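Local structure of endonuclease V isoform X2 (Ciona intestinalis, 6OZI) at residues A[3-16]-A[77-89]. The protein probably cleaves RNA near inosine, the product of adenosine deamination, in a metal-ion-dependent hydrolysis. The protein carries 1 engineered substitution. Sequence-based numbering, arbitrary orientation.
Sequences KITDEQIAEWNSKQ and LSCPYKSSYLAFR. With nucleotides of chain C; nucleotides of chain D.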
loop_
_atom_site.group_PDB
_atom_site.type_symbol
_atom_site.label_atom_id
_atom_site.label_comp_id
_atom_site.label_asym_id
_atom_site.label_seq_id
_atom_site.Cartn_x
_atom_site.Cartn_y
_atom_site.Cartn_z
ATOM N N LYS A 3 12.009 -24.773 12.550
ATOM C CA LYS A 3 13.375 -25.003 12.089
ATOM C C LYS A 3 14.407 -24.281 12.951
ATOM O O LYS A 3 15.517 -24.797 13.136
ATOM C CB LYS A 3 13.514 -24.576 10.622
ATOM C CG LYS A 3 14.904 -24.075 10.230
ATOM C CD LYS A 3 15.885 -25.198 9.925
ATOM C CE LYS A 3 15.895 -25.536 8.439
ATOM N NZ LYS A 3 17.120 -26.297 8.053
ATOM N N ILE A 4 14.070 -23.111 13.490
ATOM C CA ILE A 4 15.027 -22.321 14.263
ATOM C C ILE A 4 15.123 -22.917 15.665
ATOM O O ILE A 4 14.183 -22.830 16.455
ATOM C CB ILE A 4 14.625 -20.842 14.318
ATOM C CG1 ILE A 4 14.565 -20.236 12.915
ATOM C CG2 ILE A 4 15.605 -20.056 15.167
ATOM C CD1 ILE A 4 14.127 -18.789 12.904
ATOM N N THR A 5 16.238 -23.576 15.950
ATOM C CA THR A 5 16.567 -24.119 17.259
ATOM C C THR A 5 17.921 -23.563 17.677
ATOM O O THR A 5 18.618 -22.920 16.888
ATOM C CB THR A 5 16.611 -25.649 17.243
ATOM O OG1 THR A 5 17.612 -26.075 16.312
ATOM C CG2 THR A 5 15.266 -26.218 16.832
ATOM N N ASP A 6 18.297 -23.813 18.934
ATOM C CA ASP A 6 19.639 -23.442 19.374
ATOM C C ASP A 6 20.696 -24.149 18.528
ATOM O O ASP A 6 21.698 -23.541 18.123
ATOM C CB ASP A 6 19.812 -23.777 20.856
ATOM C CG ASP A 6 19.271 -25.153 21.209
ATOM O OD1 ASP A 6 19.003 -25.950 20.282
ATOM O OD2 ASP A 6 19.111 -25.442 22.415
ATOM N N GLU A 7 20.469 -25.429 18.228
ATOM C CA GLU A 7 21.426 -26.185 17.430
ATOM C C GLU A 7 21.479 -25.663 16.003
ATOM O O GLU A 7 22.554 -25.583 15.402
ATOM C CB GLU A 7 21.054 -27.669 17.432
ATOM C CG GLU A 7 20.825 -28.252 18.809
ATOM C CD GLU A 7 20.530 -29.738 18.761
ATOM O OE1 GLU A 7 20.368 -30.276 17.643
ATOM O OE2 GLU A 7 20.445 -30.365 19.838
ATOM N N GLN A 8 20.326 -25.291 15.446
ATOM C CA GLN A 8 20.313 -24.749 14.093
ATOM C C GLN A 8 21.051 -23.420 14.026
ATOM O O GLN A 8 21.768 -23.153 13.053
ATOM C CB GLN A 8 18.875 -24.594 13.600
ATOM C CG GLN A 8 18.782 -24.180 12.143
ATOM C CD GLN A 8 19.340 -25.237 11.205
ATOM O OE1 GLN A 8 18.757 -26.309 11.045
ATOM N NE2 GLN A 8 20.486 -24.940 10.589
ATOM N N ILE A 9 20.887 -22.576 15.048
ATOM C CA ILE A 9 21.639 -21.324 15.113
ATOM C C ILE A 9 23.132 -21.613 15.175
ATOM O O ILE A 9 23.939 -20.938 14.523
ATOM C CB ILE A 9 21.182 -20.480 16.320
ATOM C CG1 ILE A 9 19.710 -20.077 16.197
ATOM C CG2 ILE A 9 22.067 -19.250 16.484
ATOM C CD1 ILE A 9 19.447 -18.975 15.212
ATOM N N ALA A 10 23.527 -22.617 15.965
ATOM C CA ALA A 10 24.941 -22.975 16.045
ATOM C C ALA A 10 25.476 -23.409 14.682
ATOM O O ALA A 10 26.546 -22.958 14.247
ATOM C CB ALA A 10 25.141 -24.076 17.086
ATOM N N GLU A 11 24.731 -24.279 13.990
ATOM C CA GLU A 11 25.129 -24.734 12.658
ATOM C C GLU A 11 25.240 -23.571 11.678
ATOM O O GLU A 11 26.202 -23.488 10.898
ATOM C CB GLU A 11 24.118 -25.761 12.150
ATOM C CG GLU A 11 24.470 -26.387 10.822
ATOM C CD GLU A 11 23.386 -27.328 10.323
ATOM O OE1 GLU A 11 22.966 -28.234 11.083
ATOM O OE2 GLU A 11 22.932 -27.143 9.173
ATOM N N TRP A 12 24.260 -22.664 11.701
ATOM C CA TRP A 12 24.280 -21.503 10.817
ATOM C C TRP A 12 25.497 -20.625 11.092
ATOM O O TRP A 12 26.177 -20.172 10.159
ATOM C CB TRP A 12 22.985 -20.707 10.993
ATOM C CG TRP A 12 21.794 -21.310 10.306
ATOM C CD1 TRP A 12 21.808 -22.254 9.324
ATOM C CD2 TRP A 12 20.417 -21.023 10.567
ATOM N NE1 TRP A 12 20.527 -22.550 8.934
ATOM C CE2 TRP A 12 19.651 -21.812 9.684
ATOM C CE3 TRP A 12 19.755 -20.159 11.448
ATOM C CZ2 TRP A 12 18.258 -21.773 9.660
ATOM C CZ3 TRP A 12 18.375 -20.122 11.425
ATOM C CH2 TRP A 12 17.639 -20.928 10.539
ATOM N N ASN A 13 25.781 -20.372 12.371
ATOM C CA ASN A 13 26.976 -19.617 12.738
ATOM C C ASN A 13 28.232 -20.284 12.196
ATOM O O ASN A 13 29.134 -19.608 11.684
ATOM C CB ASN A 13 27.058 -19.475 14.257
ATOM C CG ASN A 13 25.987 -18.544 14.815
ATOM O OD1 ASN A 13 25.324 -17.814 14.070
ATOM N ND2 ASN A 13 25.815 -18.567 16.131
ATOM N N SER A 14 28.306 -21.615 12.291
ATOM C CA SER A 14 29.489 -22.320 11.813
ATOM C C SER A 14 29.657 -22.168 10.303
ATOM O O SER A 14 30.747 -21.830 9.815
ATOM C CB SER A 14 29.411 -23.791 12.212
ATOM O OG SER A 14 30.393 -24.537 11.527
ATOM N N LYS A 15 28.583 -22.417 9.540
ATOM C CA LYS A 15 28.656 -22.253 8.089
ATOM C C LYS A 15 29.081 -20.838 7.720
ATOM O O LYS A 15 29.901 -20.636 6.812
ATOM C CB LYS A 15 27.307 -22.571 7.446
ATOM C CG LYS A 15 26.882 -24.030 7.486
ATOM C CD LYS A 15 25.353 -24.107 7.594
ATOM C CE LYS A 15 24.763 -25.369 6.979
ATOM N NZ LYS A 15 23.274 -25.364 7.111
ATOM N N GLN A 16 28.537 -19.844 8.421
ATOM C CA GLN A 16 28.913 -18.465 8.135
ATOM C C GLN A 16 30.394 -18.230 8.417
ATOM O O GLN A 16 31.093 -17.593 7.618
ATOM C CB GLN A 16 28.035 -17.518 8.948
ATOM C CG GLN A 16 26.608 -17.450 8.439
ATOM C CD GLN A 16 25.707 -16.559 9.272
ATOM O OE1 GLN A 16 26.033 -16.212 10.407
ATOM N NE2 GLN A 16 24.555 -16.196 8.713
ATOM N N LEU A 77 9.168 -22.064 1.743
ATOM C CA LEU A 77 10.340 -21.553 2.438
ATOM C C LEU A 77 10.759 -22.526 3.534
ATOM O O LEU A 77 9.918 -23.161 4.172
ATOM C CB LEU A 77 10.059 -20.166 3.017
ATOM C CG LEU A 77 9.945 -19.049 1.973
ATOM C CD1 LEU A 77 9.596 -17.706 2.612
ATOM C CD2 LEU A 77 11.217 -18.927 1.136
ATOM N N SER A 78 12.071 -22.657 3.736
ATOM C CA SER A 78 12.590 -23.648 4.674
ATOM C C SER A 78 12.713 -23.129 6.103
ATOM O O SER A 78 12.726 -23.940 7.037
ATOM C CB SER A 78 13.949 -24.177 4.200
ATOM O OG SER A 78 14.829 -23.128 3.856
ATOM N N CYS A 79 12.827 -21.817 6.307
ATOM C CA CYS A 79 12.912 -21.307 7.667
ATOM C C CYS A 79 12.358 -19.891 7.701
ATOM O O CYS A 79 12.347 -19.204 6.672
ATOM C CB CYS A 79 14.350 -21.329 8.207
ATOM S SG CYS A 79 15.491 -20.180 7.456
ATOM N N PRO A 80 11.884 -19.432 8.857
ATOM C CA PRO A 80 11.352 -18.069 8.950
ATOM C C PRO A 80 12.468 -17.046 8.874
ATOM O O PRO A 80 13.655 -17.371 8.902
ATOM C CB PRO A 80 10.665 -18.032 10.318
ATOM C CG PRO A 80 10.615 -19.458 10.792
ATOM C CD PRO A 80 11.744 -20.166 10.126
ATOM N N TYR A 81 12.066 -15.782 8.779
ATOM C CA TYR A 81 13.036 -14.701 8.840
ATOM C C TYR A 81 13.581 -14.577 10.253
ATOM O O TYR A 81 12.821 -14.516 11.225
ATOM C CB TYR A 81 12.424 -13.369 8.417
ATOM C CG TYR A 81 13.368 -12.204 8.655
ATOM C CD1 TYR A 81 14.444 -11.975 7.805
ATOM C CD2 TYR A 81 13.200 -11.353 9.747
ATOM C CE1 TYR A 81 15.314 -10.925 8.018
ATOM C CE2 TYR A 81 14.070 -10.301 9.976
ATOM C CZ TYR A 81 15.128 -10.087 9.104
ATOM O OH TYR A 81 15.999 -9.037 9.314
ATOM N N LYS A 82 14.904 -14.551 10.354
ATOM C CA LYS A 82 15.618 -14.271 11.591
ATOM C C LYS A 82 16.801 -13.400 11.212
ATOM O O LYS A 82 17.576 -13.785 10.333
ATOM C CB LYS A 82 16.083 -15.570 12.256
ATOM C CG LYS A 82 16.916 -15.400 13.502
ATOM C CD LYS A 82 16.058 -14.998 14.677
ATOM C CE LYS A 82 16.807 -15.148 15.990
ATOM N NZ LYS A 82 15.974 -14.677 17.131
ATOM N N SER A 83 16.914 -12.217 11.818
ATOM C CA SER A 83 17.994 -11.313 11.444
ATOM C C SER A 83 19.338 -11.986 11.689
ATOM O O SER A 83 19.515 -12.718 12.667
ATOM C CB SER A 83 17.903 -9.993 12.215
ATOM O OG SER A 83 18.034 -10.200 13.606
ATOM N N SER A 84 20.276 -11.743 10.776
ATOM C CA SER A 84 21.603 -12.345 10.652
ATOM C C SER A 84 21.551 -13.719 9.986
ATOM O O SER A 84 22.623 -14.297 9.740
ATOM C CB SER A 84 22.344 -12.473 11.995
ATOM O OG SER A 84 22.623 -11.196 12.536
ATOM N N TYR A 85 20.366 -14.240 9.629
ATOM C CA TYR A 85 20.235 -15.570 9.037
ATOM C C TYR A 85 19.313 -15.574 7.817
ATOM O O TYR A 85 18.736 -16.612 7.477
ATOM C CB TYR A 85 19.744 -16.575 10.081
ATOM C CG TYR A 85 20.634 -16.615 11.298
ATOM C CD1 TYR A 85 21.802 -17.361 11.301
ATOM C CD2 TYR A 85 20.319 -15.881 12.440
ATOM C CE1 TYR A 85 22.630 -17.384 12.412
ATOM C CE2 TYR A 85 21.143 -15.898 13.559
ATOM C CZ TYR A 85 22.295 -16.644 13.536
ATOM O OH TYR A 85 23.117 -16.672 14.636
ATOM N N LEU A 86 19.183 -14.428 7.141
ATOM C CA LEU A 86 18.321 -14.319 5.966
ATOM C C LEU A 86 18.755 -15.277 4.860
ATOM O O LEU A 86 17.913 -15.794 4.095
ATOM C CB LEU A 86 18.340 -12.868 5.467
ATOM C CG LEU A 86 17.588 -12.490 4.191
ATOM C CD1 LEU A 86 16.095 -12.783 4.347
ATOM C CD2 LEU A 86 17.817 -11.025 3.839
ATOM N N ALA A 87 20.068 -15.520 4.768
ATOM C CA ALA A 87 20.617 -16.328 3.688
ATOM C C ALA A 87 20.008 -17.718 3.682
ATOM O O ALA A 87 19.636 -18.237 2.627
ATOM C CB ALA A 87 22.136 -16.407 3.817
ATOM N N PHE A 88 19.910 -18.348 4.850
ATOM C CA PHE A 88 19.379 -19.704 4.890
ATOM C C PHE A 88 17.907 -19.738 4.517
ATOM O O PHE A 88 17.406 -20.785 4.097
ATOM C CB PHE A 88 19.639 -20.305 6.272
ATOM C CG PHE A 88 21.096 -20.276 6.660
ATOM C CD1 PHE A 88 21.968 -21.244 6.184
ATOM C CD2 PHE A 88 21.601 -19.265 7.461
ATOM C CE1 PHE A 88 23.309 -21.218 6.517
ATOM C CE2 PHE A 88 22.947 -19.232 7.795
ATOM C CZ PHE A 88 23.797 -20.210 7.324
ATOM N N ARG A 89 17.236 -18.587 4.585
ATOM C CA ARG A 89 15.851 -18.455 4.159
ATOM C C ARG A 89 15.718 -18.316 2.648
ATOM O O ARG A 89 14.693 -18.720 2.086
ATOM C CB ARG A 89 15.214 -17.247 4.850
ATOM C CG ARG A 89 13.787 -16.936 4.447
ATOM C CD ARG A 89 13.140 -16.086 5.515
ATOM N NE ARG A 89 11.918 -15.428 5.077
ATOM C CZ ARG A 89 10.701 -15.924 5.260
ATOM N NH1 ARG A 89 10.548 -17.104 5.852
ATOM N NH2 ARG A 89 9.638 -15.243 4.840
ATOM P P A C 6 15.537 -4.554 4.904
ATOM O OP1 A C 6 15.795 -3.928 3.583
ATOM O OP2 A C 6 14.587 -3.925 5.857
ATOM O "O5'" A C 6 15.057 -6.045 4.616
ATOM C "C5'" A C 6 15.704 -6.844 3.635
ATOM C "C4'" A C 6 14.993 -8.160 3.471
ATOM O "O4'" A C 6 15.023 -8.871 4.732
ATOM C "C3'" A C 6 13.519 -8.049 3.136
ATOM O "O3'" A C 6 13.298 -7.906 1.748
ATOM C "C2'" A C 6 12.928 -9.326 3.720
ATOM O "O2'" A C 6 13.140 -10.426 2.848
ATOM C "C1'" A C 6 13.797 -9.529 4.949
ATOM N N9 A C 6 13.214 -9.010 6.200
ATOM C C8 A C 6 13.702 -7.984 6.976
ATOM N N7 A C 6 13.013 -7.772 8.069
ATOM C C5 A C 6 12.015 -8.735 8.020
ATOM C C6 A C 6 10.956 -9.050 8.893
ATOM N N6 A C 6 10.712 -8.398 10.036
ATOM N N1 A C 6 10.144 -10.077 8.549
ATOM C C2 A C 6 10.381 -10.733 7.406
ATOM N N3 A C 6 11.343 -10.532 6.508
ATOM C C4 A C 6 12.135 -9.512 6.881
ATOM P P DI C 5 16.361 -6.020 11.133
ATOM O OP1 DI C 5 15.582 -4.757 11.378
ATOM O OP2 DI C 5 15.489 -7.248 11.219
ATOM O "O5'" DI C 5 17.181 -5.935 9.705
ATOM C "C5'" DI C 5 17.611 -4.695 9.204
ATOM C "C4'" DI C 5 17.990 -4.842 7.740
ATOM O "O4'" DI C 5 19.243 -5.865 7.655
ATOM C "C3'" DI C 5 17.009 -5.351 7.019
ATOM O "O3'" DI C 5 16.947 -4.727 5.657
ATOM C "C2'" DI C 5 17.334 -6.855 6.844
ATOM C "C1'" DI C 5 18.872 -6.903 6.940
ATOM N N9 DI C 5 19.258 -8.164 7.594
ATOM C C8 DI C 5 19.001 -8.800 8.748
ATOM N N7 DI C 5 19.679 -9.967 8.711
ATOM C C5 DI C 5 20.330 -10.039 7.561
ATOM C C6 DI C 5 21.248 -11.108 6.970
ATOM O O6 DI C 5 21.486 -12.104 7.561
ATOM N N1 DI C 5 21.813 -10.909 5.682
ATOM C C2 DI C 5 21.524 -9.716 4.942
ATOM N N3 DI C 5 20.647 -8.706 5.508
ATOM C C4 DI C 5 20.062 -8.913 6.855
ATOM P P DA D 20 9.464 -17.608 21.382
ATOM O OP1 DA D 20 8.001 -17.676 21.167
ATOM O OP2 DA D 20 10.028 -17.968 22.704
ATOM O "O5'" DA D 20 10.213 -18.510 20.289
ATOM C "C5'" DA D 20 10.088 -19.923 20.301
ATOM C "C4'" DA D 20 10.834 -20.523 19.124
ATOM O "O4'" DA D 20 10.587 -19.711 17.951
ATOM C "C3'" DA D 20 12.350 -20.545 19.272
ATOM O "O3'" DA D 20 12.774 -21.748 19.929
ATOM C "C2'" DA D 20 12.821 -20.526 17.819
ATOM C "C1'" DA D 20 11.725 -19.727 17.106
ATOM N N9 DA D 20 12.121 -18.354 16.799
ATOM C C8 DA D 20 13.147 -17.645 17.363
ATOM N N7 DA D 20 13.287 -16.432 16.878
ATOM C C5 DA D 20 12.286 -16.340 15.923
ATOM C C6 DA D 20 11.893 -15.301 15.051
ATOM N N6 DA D 20 12.499 -14.108 15.002
ATOM N N1 DA D 20 10.846 -15.538 14.228
ATOM C C2 DA D 20 10.241 -16.734 14.279
ATOM N N3 DA D 20 10.519 -17.783 15.052
ATOM C C4 DA D 20 11.558 -17.518 15.861
#
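The backbones come within 7.4 Å, CA to CA, at W12 and Y85, where helix 6-19 lies against the loop that runs from strand 67-76 into helix 86-104 of this RNase H-like fold. That loop and the start of the helix after it grip the deoxyinosine of chain C: a type II turn from K82 to Y85 presents S84 N to its N7, and L86 N reaches its O6, while Y81 lays its ring over the following adenosine. Behind the turn, W12, Y85 and F88 form an aromatic cluster. The five-membered ring of W12 stacks face to face on F88, centroids 3.6 Å apart and planes at 15°, while its six-membered ring meets Y85 obliquely. A broad indole suits this place because it serves two rings at once and still extends CH2 to C79 SG, 3.8 Å away. Cut back to an alanine, W12 would probably leave F88 without its stacking partner and open a gap between Y85 and C79. With CG anti to its carbonyl carbon (chi1 -56°), Y85 directs its ring at the helix, where I9 CD1 packs over one face. The isoleucine's branches suit this corner, as CG2 also touches the phenol oxygen. I4, apolar like the P80 ring beside it, puts CD1 against P80 CD and K82 CB; K82 continues past it to hydrogen-bond N7 of the deoxyadenosine of chain D and a cytosine base. Glutamine suits position 16 by both donating and accepting: OE1 takes a bond from R124, and Q16 NE2 gives one to S84 O at 2.9 Å. S84 O also accepts from H122, bracing the turn. At N13, Y85 OH donates to OD1 at 2.5 Å, in the carbonyl plane and on a lone pair, with a C=O...O angle of 127°.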